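Local coordinates for protein diphosphomevalonate decarboxylase, putative (PDB 2HKE) that probably catalyses the ATP-dependent decarboxylation of (R)-5-diphosphomevalonate to isopentenyl diphosphate, a precursor for isoprenoid and sterol synthesis, at residues T7-I12 with K369-S374; A271-V276 with Y290-G295; K277-K282 with D343-L348. The protein carries 1 engineered substitution. All coordinates share one frame; numbering follows the deposited sequence.

In the fold
Near the N terminus, strand 5-15 enters a large mixed sheet and pairs early with strands 36-40 and 48-55; contact 1 closes the longest loop of the three when strand 369-371 joins it, some 357 residues later. Contacts 2 and 3 both nest inside this loop, across the centre of the chain from contact 1, and both start from helix 267-283. Contact 2 closes a short loop, laying the helix against the edge strand 288-291 and the residues after it; contact 3 brings the next turns of the helix to the connection between helix 330-338 and strand 358-363. Their segments alternate along the chain, so the two loops cross, and they touch where Leu275 meets Leu348 and Tyr290 meets Lys277.

Contact 1 of 3, residues T7-I12 with K369-S374; sequences TVEAPI and KYLGPS
Glu9 and Lys369 exchange two backbone hydrogen bonds, Glu9 N to Lys369 O at 2.9 Å and Lys369 N to Glu9 O at 3.0 Å. A third runs from Leu371 N to Thr7 O at 2.8 Å. Beyond it a water lies between the strands, bonded to Thr7 N; its very short approach to Leu371 O is doubtful. This antiparallel ladder adds strand 369-371, from near the C terminus, to the sheet of the N-terminal domain, whose strand 48-55 pairs with 7-10 as well. Among the apolar contacts, Val8 and Tyr370 form a non-hydrogen-bonded pair with side chains alongside each other, Val8 CG2 lying 3.6 Å from Tyr370 CD2; both also touch helix 114-130, where Arg128 makes a cation-pi contact with the tyrosine ring. On the face that carries Thr7, Glu9 and Leu371, Thr7 CG2 is 4.0 Å from Leu371 CD2. Glu9 CG comes within 3.3 Å of the same methyl, Leu371 CD2, a tight approach that is somewhat doubtful because the leucine chi2, 30°, is poorly staggered. Among charged groups, the extended Glu9 reaches Arg47 in a salt bridge through OE2, while its OE1 stays 5.7 Å from Lys369 NZ.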
# COMPACT_ATOMS: atom_id res chain seq x y z
N THR A 7 -20.04 -7.91 -3.61
CA THR A 7 -19.42 -6.59 -3.48
C THR A 7 -18.46 -6.59 -2.31
O THR A 7 -18.78 -7.06 -1.21
CB THR A 7 -20.48 -5.44 -3.29
OG1 THR A 7 -21.36 -5.46 -4.40
CG2 THR A 7 -19.78 -4.07 -3.23
N VAL A 8 -17.26 -6.05 -2.55
CA VAL A 8 -16.17 -6.06 -1.57
C VAL A 8 -15.53 -4.70 -1.57
O VAL A 8 -15.41 -4.09 -2.63
CB VAL A 8 -15.06 -7.08 -1.98
CG1 VAL A 8 -13.83 -6.94 -1.10
CG2 VAL A 8 -15.61 -8.51 -1.94
N GLU A 9 -15.10 -4.25 -0.40
CA GLU A 9 -14.24 -3.11 -0.29
C GLU A 9 -12.89 -3.59 0.25
O GLU A 9 -12.83 -4.43 1.15
CB GLU A 9 -14.85 -2.06 0.62
CG GLU A 9 -16.00 -1.27 -0.08
CD GLU A 9 -16.56 -0.13 0.77
OE1 GLU A 9 -16.36 -0.18 2.02
OE2 GLU A 9 -17.20 0.79 0.18
N ALA A 10 -11.82 -3.07 -0.33
CA ALA A 10 -10.48 -3.34 0.19
C ALA A 10 -9.70 -2.06 0.45
O ALA A 10 -9.79 -1.08 -0.32
CB ALA A 10 -9.72 -4.26 -0.76
N PRO A 11 -8.82 -2.08 1.47
CA PRO A 11 -7.98 -0.93 1.80
C PRO A 11 -6.63 -0.96 1.08
O PRO A 11 -6.20 -2.02 0.62
CB PRO A 11 -7.71 -1.17 3.27
CG PRO A 11 -7.52 -2.66 3.34
CD PRO A 11 -8.56 -3.21 2.37
N ILE A 12 -5.92 0.17 1.06
CA ILE A 12 -4.50 0.11 0.65
C ILE A 12 -3.64 -0.41 1.79
O ILE A 12 -4.09 -0.55 2.92
CB ILE A 12 -3.98 1.49 0.14
CG1 ILE A 12 -4.12 2.57 1.20
CG2 ILE A 12 -4.73 1.89 -1.14
CD1 ILE A 12 -3.44 3.86 0.80
N LYS A 369 -13.72 -6.19 3.39
CA LYS A 369 -15.09 -6.23 3.91
C LYS A 369 -15.99 -6.66 2.77
O LYS A 369 -15.82 -6.19 1.67
CB LYS A 369 -15.50 -4.84 4.43
CG LYS A 369 -16.75 -4.83 5.33
CD LYS A 369 -16.93 -3.51 6.18
CE LYS A 369 -18.44 -3.26 6.54
NZ LYS A 369 -18.80 -1.82 6.95
N TYR A 370 -16.94 -7.56 3.04
CA TYR A 370 -17.93 -8.00 2.05
C TYR A 370 -19.17 -7.19 2.37
O TYR A 370 -19.57 -7.10 3.52
CB TYR A 370 -18.19 -9.53 2.17
CG TYR A 370 -16.97 -10.32 1.86
CD1 TYR A 370 -15.99 -10.48 2.82
CD2 TYR A 370 -16.73 -10.80 0.59
CE1 TYR A 370 -14.84 -11.15 2.55
CE2 TYR A 370 -15.55 -11.49 0.29
CZ TYR A 370 -14.61 -11.64 1.28
OH TYR A 370 -13.43 -12.29 1.03
N LEU A 371 -19.76 -6.61 1.36
CA LEU A 371 -20.89 -5.70 1.53
C LEU A 371 -22.20 -6.31 1.02
O LEU A 371 -22.22 -7.33 0.34
CB LEU A 371 -20.60 -4.41 0.78
CG LEU A 371 -19.69 -3.37 1.47
CD1 LEU A 371 -18.65 -3.96 2.40
CD2 LEU A 371 -19.08 -2.46 0.39
N GLY A 372 -23.29 -5.63 1.33
CA GLY A 372 -24.58 -6.16 1.00
C GLY A 372 -25.04 -5.70 -0.35
O GLY A 372 -24.55 -4.69 -0.86
N PRO A 373 -26.03 -6.41 -0.91
CA PRO A 373 -26.63 -6.11 -2.20
C PRO A 373 -27.01 -4.65 -2.39
O PRO A 373 -27.06 -4.19 -3.53
CB PRO A 373 -27.87 -7.02 -2.23
CG PRO A 373 -28.00 -7.60 -0.85
CD PRO A 373 -26.63 -7.62 -0.30
N SER A 374 -27.23 -3.93 -1.29
CA SER A 374 -27.58 -2.51 -1.31
C SER A 374 -26.46 -1.63 -1.84
O SER A 374 -26.73 -0.60 -2.49
CB SER A 374 -27.97 -2.02 0.11
OG SER A 374 -26.85 -1.59 0.89
O HOH W 1 -21.49 -9.03 -1.30

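Contact 2 of 3, residues A271-V276 with Y290-G295; sequences AMIRLV and YTFDAG. With SO4 (sulfate ion), chain D.
Ile273 sends both branches of its side chain to the aromatic residues Tyr290 and Phe292. At CB the chain forks. CG2, anti to the backbone N, leads to the phenol end of Tyr290, meeting OH at 3.7 Å and lying nearly as close to CZ and CE2. CG1 takes the place beside the backbone N (chi1 -70°) and rests over the centre of the Tyr290 ring, 4.0 Å from the centroid and only 8° off the normal, a CH-pi contact. The same CG1 is 3.5 Å from Phe292 CE1, so one methylene serves two rings. Beyond it the terminal methyl, CD1, stays with the phenylalanine, 3.8 Å from CE1. The layers joined here belong to the C-terminal domain of the GHMP kinase superfamily: helix 267-283 packs against strand 288-291, at the edge of a five-stranded mixed sheet, and against the residues that leave it. Helix 237-256 shares the space, since Ile273 and Phe292 both touch Gln252. Val276, one turn on, meets the rim of the Tyr290 ring, with CG1 3.8 Å from CD2, and Met272 CB approaches the edge of Phe292. In Tyr290, chi1 of 60° places the ring beside the helix, and the turn about CB-CG then sets its face to Ile273; its buried hydroxyl is hydrogen-bonded to Asp249. Arg274 points off the other side of the helix and binds a sulfate, probably from the crystallisation liquor: NE donates to O4 at 3.0 Å and also to O3, while NH2 holds O3 at 3.1 Å. The anion lies at the guanidinium edge and accepts a further hydrogen bond from the backbone N of Asp350.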
# COMPACT_ATOMS: atom_id res chain seq x y z
N ALA A 271 12.67 17.28 1.76
CA ALA A 271 12.50 18.16 2.90
C ALA A 271 11.75 17.44 4.04
O ALA A 271 12.04 17.66 5.20
CB ALA A 271 11.73 19.38 2.48
N MET A 272 10.78 16.60 3.69
CA MET A 272 10.07 15.80 4.70
C MET A 272 11.01 14.87 5.41
O MET A 272 10.91 14.71 6.63
CB MET A 272 8.86 15.07 4.08
CG MET A 272 7.62 15.95 3.95
SD MET A 272 6.88 16.52 5.47
CE MET A 272 6.18 14.97 6.14
N ILE A 273 11.95 14.28 4.69
CA ILE A 273 12.92 13.41 5.31
C ILE A 273 13.74 14.24 6.30
O ILE A 273 13.90 13.85 7.44
CB ILE A 273 13.82 12.75 4.27
CG1 ILE A 273 13.04 11.73 3.44
CG2 ILE A 273 15.07 12.18 4.94
CD1 ILE A 273 13.82 11.20 2.27
N ARG A 274 14.26 15.38 5.86
CA ARG A 274 15.05 16.24 6.73
C ARG A 274 14.27 16.67 7.96
O ARG A 274 14.86 16.71 9.07
CB ARG A 274 15.55 17.48 5.98
CG ARG A 274 16.48 17.13 4.88
CD ARG A 274 17.43 18.27 4.51
NE ARG A 274 16.74 19.55 4.36
CZ ARG A 274 16.07 19.91 3.28
NH1 ARG A 274 16.00 19.12 2.23
NH2 ARG A 274 15.49 21.11 3.24
N LEU A 275 12.99 16.99 7.78
CA LEU A 275 12.12 17.45 8.88
C LEU A 275 11.90 16.35 9.93
O LEU A 275 12.02 16.58 11.16
CB LEU A 275 10.79 17.91 8.31
CG LEU A 275 9.79 18.52 9.27
CD1 LEU A 275 10.42 19.57 10.22
CD2 LEU A 275 8.65 19.11 8.48
N VAL A 276 11.58 15.16 9.47
CA VAL A 276 11.39 14.07 10.42
C VAL A 276 12.67 13.86 11.20
O VAL A 276 12.64 13.70 12.43
CB VAL A 276 10.95 12.78 9.71
CG1 VAL A 276 10.99 11.58 10.64
CG2 VAL A 276 9.58 13.03 9.06
N TYR A 290 9.31 8.08 8.59
CA TYR A 290 8.83 8.28 7.20
C TYR A 290 9.03 6.99 6.40
O TYR A 290 9.91 6.17 6.71
CB TYR A 290 9.56 9.44 6.51
CG TYR A 290 11.04 9.26 6.41
CD1 TYR A 290 11.60 8.38 5.45
CD2 TYR A 290 11.91 9.91 7.31
CE1 TYR A 290 13.00 8.18 5.42
CE2 TYR A 290 13.28 9.74 7.25
CZ TYR A 290 13.82 8.89 6.29
OH TYR A 290 15.20 8.72 6.30
N THR A 291 8.21 6.83 5.37
CA THR A 291 8.51 5.92 4.29
C THR A 291 7.91 6.46 3.01
O THR A 291 6.83 7.03 3.03
CB THR A 291 8.12 4.48 4.58
OG1 THR A 291 8.73 3.64 3.61
CG2 THR A 291 6.61 4.26 4.52
N PHE A 292 8.64 6.30 1.91
CA PHE A 292 8.18 6.57 0.57
C PHE A 292 8.11 5.26 -0.19
O PHE A 292 8.97 4.41 -0.01
CB PHE A 292 9.16 7.54 -0.16
CG PHE A 292 9.25 8.89 0.51
CD1 PHE A 292 10.02 9.04 1.64
CD2 PHE A 292 8.53 10.00 0.04
CE1 PHE A 292 10.12 10.25 2.29
CE2 PHE A 292 8.61 11.19 0.69
CZ PHE A 292 9.38 11.33 1.82
N ASP A 293 7.12 5.13 -1.06
CA ASP A 293 6.92 3.91 -1.86
C ASP A 293 6.81 4.20 -3.38
O ASP A 293 5.76 4.09 -3.99
CB ASP A 293 5.66 3.19 -1.35
CG ASP A 293 5.76 1.64 -1.37
OD1 ASP A 293 6.78 1.06 -0.94
OD2 ASP A 293 4.81 0.99 -1.89
N ALA A 294 7.89 4.55 -4.04
CA ALA A 294 7.81 4.71 -5.52
C ALA A 294 6.91 5.88 -5.92
O ALA A 294 6.15 5.85 -6.90
CB ALA A 294 7.37 3.40 -6.28
N GLY A 295 7.02 6.93 -5.14
CA GLY A 295 6.23 8.13 -5.35
C GLY A 295 6.77 9.19 -4.44
O GLY A 295 7.72 8.94 -3.69
S SO4 D . 18.11 22.17 6.43
O1 SO4 D . 19.31 22.49 5.68
O2 SO4 D . 18.08 22.97 7.64
O3 SO4 D . 16.95 22.47 5.58
O4 SO4 D . 18.15 20.75 6.73

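Contact 3 of 3, residues K277-K282 with D343-L348; sequences KAYNAK and DEYKKL
Tyr279 presents the edge of its ring to the face of Tyr345 in a T-shaped pair, centroids 5.2 Å apart and planes at 68°. The CD1-CE1 side does the touching, CE1 standing 3.7 Å from Tyr345 CD1 and over the rim of that ring; the opposite face of Tyr345 is taken by CG of its chain neighbour Glu344, so the ring is held between two groups. With CG anti to the backbone N (chi1 -178°), Tyr279 reaches beyond its helix to both Tyr345 and helix 307-317, where its hydroxyl is hydrogen-bonded to Glu309. Leu348 packs beside this pair. Its CB sits 3.9 Å from Ala278 CB, and its two methyls lie against the same side of the helix: CD1 meets the Tyr279 backbone at CA, while CD2 is 3.6 Å from Lys282 CG. Lys282 CB belongs to this tight part too, touching the edge of Tyr345 at 3.7 Å from CE1. The connection from helix 330-338 to strand 358-363 in the C-terminal domain thus packs along one side of helix 267-283, with Met313 of helix 307-317 meeting both Tyr279 and Leu348. The loose, solvent side is made by the end of the lysine and by Glu344. Past CG the Lys282 chain, bent at chi2 (-67°), passes CE by Glu344 O at 3.4 Å. Its amino group goes further out, and NZ remains 6.5 Å from Glu344 OE1, leaving the opposite charges near each other without contact. No hydrogen bond or salt bridge joins the segments, so their cohesion rests on apolar packing and the aromatic pair, with any attraction between Lys282 and Glu344 probably weak and long-range.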
# COMPACT_ATOMS: atom_id res chain seq x y z
N LYS A 277 13.80 13.82 10.50
CA LYS A 277 15.08 13.62 11.16
C LYS A 277 15.38 14.70 12.19
O LYS A 277 15.84 14.41 13.31
CB LYS A 277 16.21 13.57 10.13
CG LYS A 277 16.22 12.27 9.34
CD LYS A 277 17.33 12.31 8.30
CE LYS A 277 17.43 11.00 7.56
NZ LYS A 277 18.47 11.12 6.50
N ALA A 278 15.12 15.95 11.82
CA ALA A 278 15.38 17.10 12.69
C ALA A 278 14.45 17.09 13.90
O ALA A 278 14.85 17.45 15.00
CB ALA A 278 15.19 18.39 11.93
N TYR A 279 13.22 16.65 13.70
CA TYR A 279 12.27 16.51 14.81
C TYR A 279 12.75 15.46 15.80
O TYR A 279 12.77 15.70 16.98
CB TYR A 279 10.92 16.12 14.27
CG TYR A 279 9.84 15.98 15.31
CD1 TYR A 279 9.51 17.05 16.13
CD2 TYR A 279 9.15 14.79 15.46
CE1 TYR A 279 8.51 16.93 17.05
CE2 TYR A 279 8.14 14.66 16.41
CZ TYR A 279 7.83 15.74 17.19
OH TYR A 279 6.83 15.62 18.15
N ASN A 280 13.13 14.31 15.31
CA ASN A 280 13.53 13.21 16.16
C ASN A 280 14.79 13.66 16.91
O ASN A 280 14.96 13.36 18.10
CB ASN A 280 13.83 12.00 15.30
CG ASN A 280 12.58 11.28 14.83
OD1 ASN A 280 11.49 11.39 15.46
ND2 ASN A 280 12.72 10.51 13.74
N ALA A 281 15.66 14.36 16.21
CA ALA A 281 16.91 14.89 16.83
C ALA A 281 16.58 15.82 18.02
O ALA A 281 17.16 15.67 19.12
CB ALA A 281 17.79 15.56 15.77
N LYS A 282 15.61 16.71 17.82
CA LYS A 282 15.18 17.67 18.85
C LYS A 282 14.47 16.98 20.00
O LYS A 282 14.63 17.34 21.16
CB LYS A 282 14.20 18.69 18.31
CG LYS A 282 14.71 19.89 17.70
CD LYS A 282 15.45 20.86 18.67
CE LYS A 282 15.77 22.09 17.84
NZ LYS A 282 17.11 22.68 18.17
N ASP A 343 8.33 26.15 20.82
CA ASP A 343 9.10 26.89 19.85
C ASP A 343 10.26 26.09 19.28
O ASP A 343 10.64 26.34 18.16
CB ASP A 343 9.66 28.17 20.52
CG ASP A 343 9.26 29.40 19.80
OD1 ASP A 343 9.59 29.50 18.59
OD2 ASP A 343 8.58 30.25 20.43
N GLU A 344 10.81 25.16 20.06
CA GLU A 344 11.90 24.28 19.64
C GLU A 344 11.57 23.49 18.36
O GLU A 344 12.48 23.09 17.64
CB GLU A 344 12.30 23.27 20.71
CG GLU A 344 11.13 22.54 21.35
CD GLU A 344 11.48 21.55 22.47
OE1 GLU A 344 12.64 21.09 22.59
OE2 GLU A 344 10.52 21.20 23.23
N TYR A 345 10.29 23.29 18.06
CA TYR A 345 9.93 22.46 16.91
C TYR A 345 9.51 23.29 15.72
O TYR A 345 8.92 22.77 14.76
CB TYR A 345 8.84 21.44 17.30
CG TYR A 345 9.22 20.60 18.45
CD1 TYR A 345 10.38 19.82 18.41
CD2 TYR A 345 8.43 20.50 19.57
CE1 TYR A 345 10.74 19.02 19.46
CE2 TYR A 345 8.80 19.70 20.63
CZ TYR A 345 9.97 18.97 20.57
OH TYR A 345 10.34 18.19 21.65
N LYS A 346 9.76 24.60 15.78
CA LYS A 346 9.49 25.47 14.67
C LYS A 346 10.86 25.69 14.03
O LYS A 346 11.91 25.61 14.69
CB LYS A 346 8.86 26.79 15.14
CG LYS A 346 7.54 26.63 15.86
CD LYS A 346 7.10 27.94 16.51
CE LYS A 346 5.86 27.72 17.40
NZ LYS A 346 5.28 29.01 17.82
N LYS A 347 10.84 25.94 12.74
CA LYS A 347 12.03 26.19 11.96
C LYS A 347 13.08 25.09 12.17
O LYS A 347 14.23 25.37 12.53
CB LYS A 347 12.57 27.61 12.26
CG LYS A 347 11.63 28.74 11.80
CD LYS A 347 11.65 28.93 10.25
CE LYS A 347 10.53 29.93 9.72
NZ LYS A 347 9.12 29.67 10.21
N LEU A 348 12.68 23.85 11.92
CA LEU A 348 13.60 22.73 12.08
C LEU A 348 14.42 22.51 10.81
O LEU A 348 15.43 21.86 10.85
CB LEU A 348 12.83 21.46 12.43
CG LEU A 348 12.11 21.46 13.78
CD1 LEU A 348 11.28 20.19 13.95
CD2 LEU A 348 13.10 21.61 14.92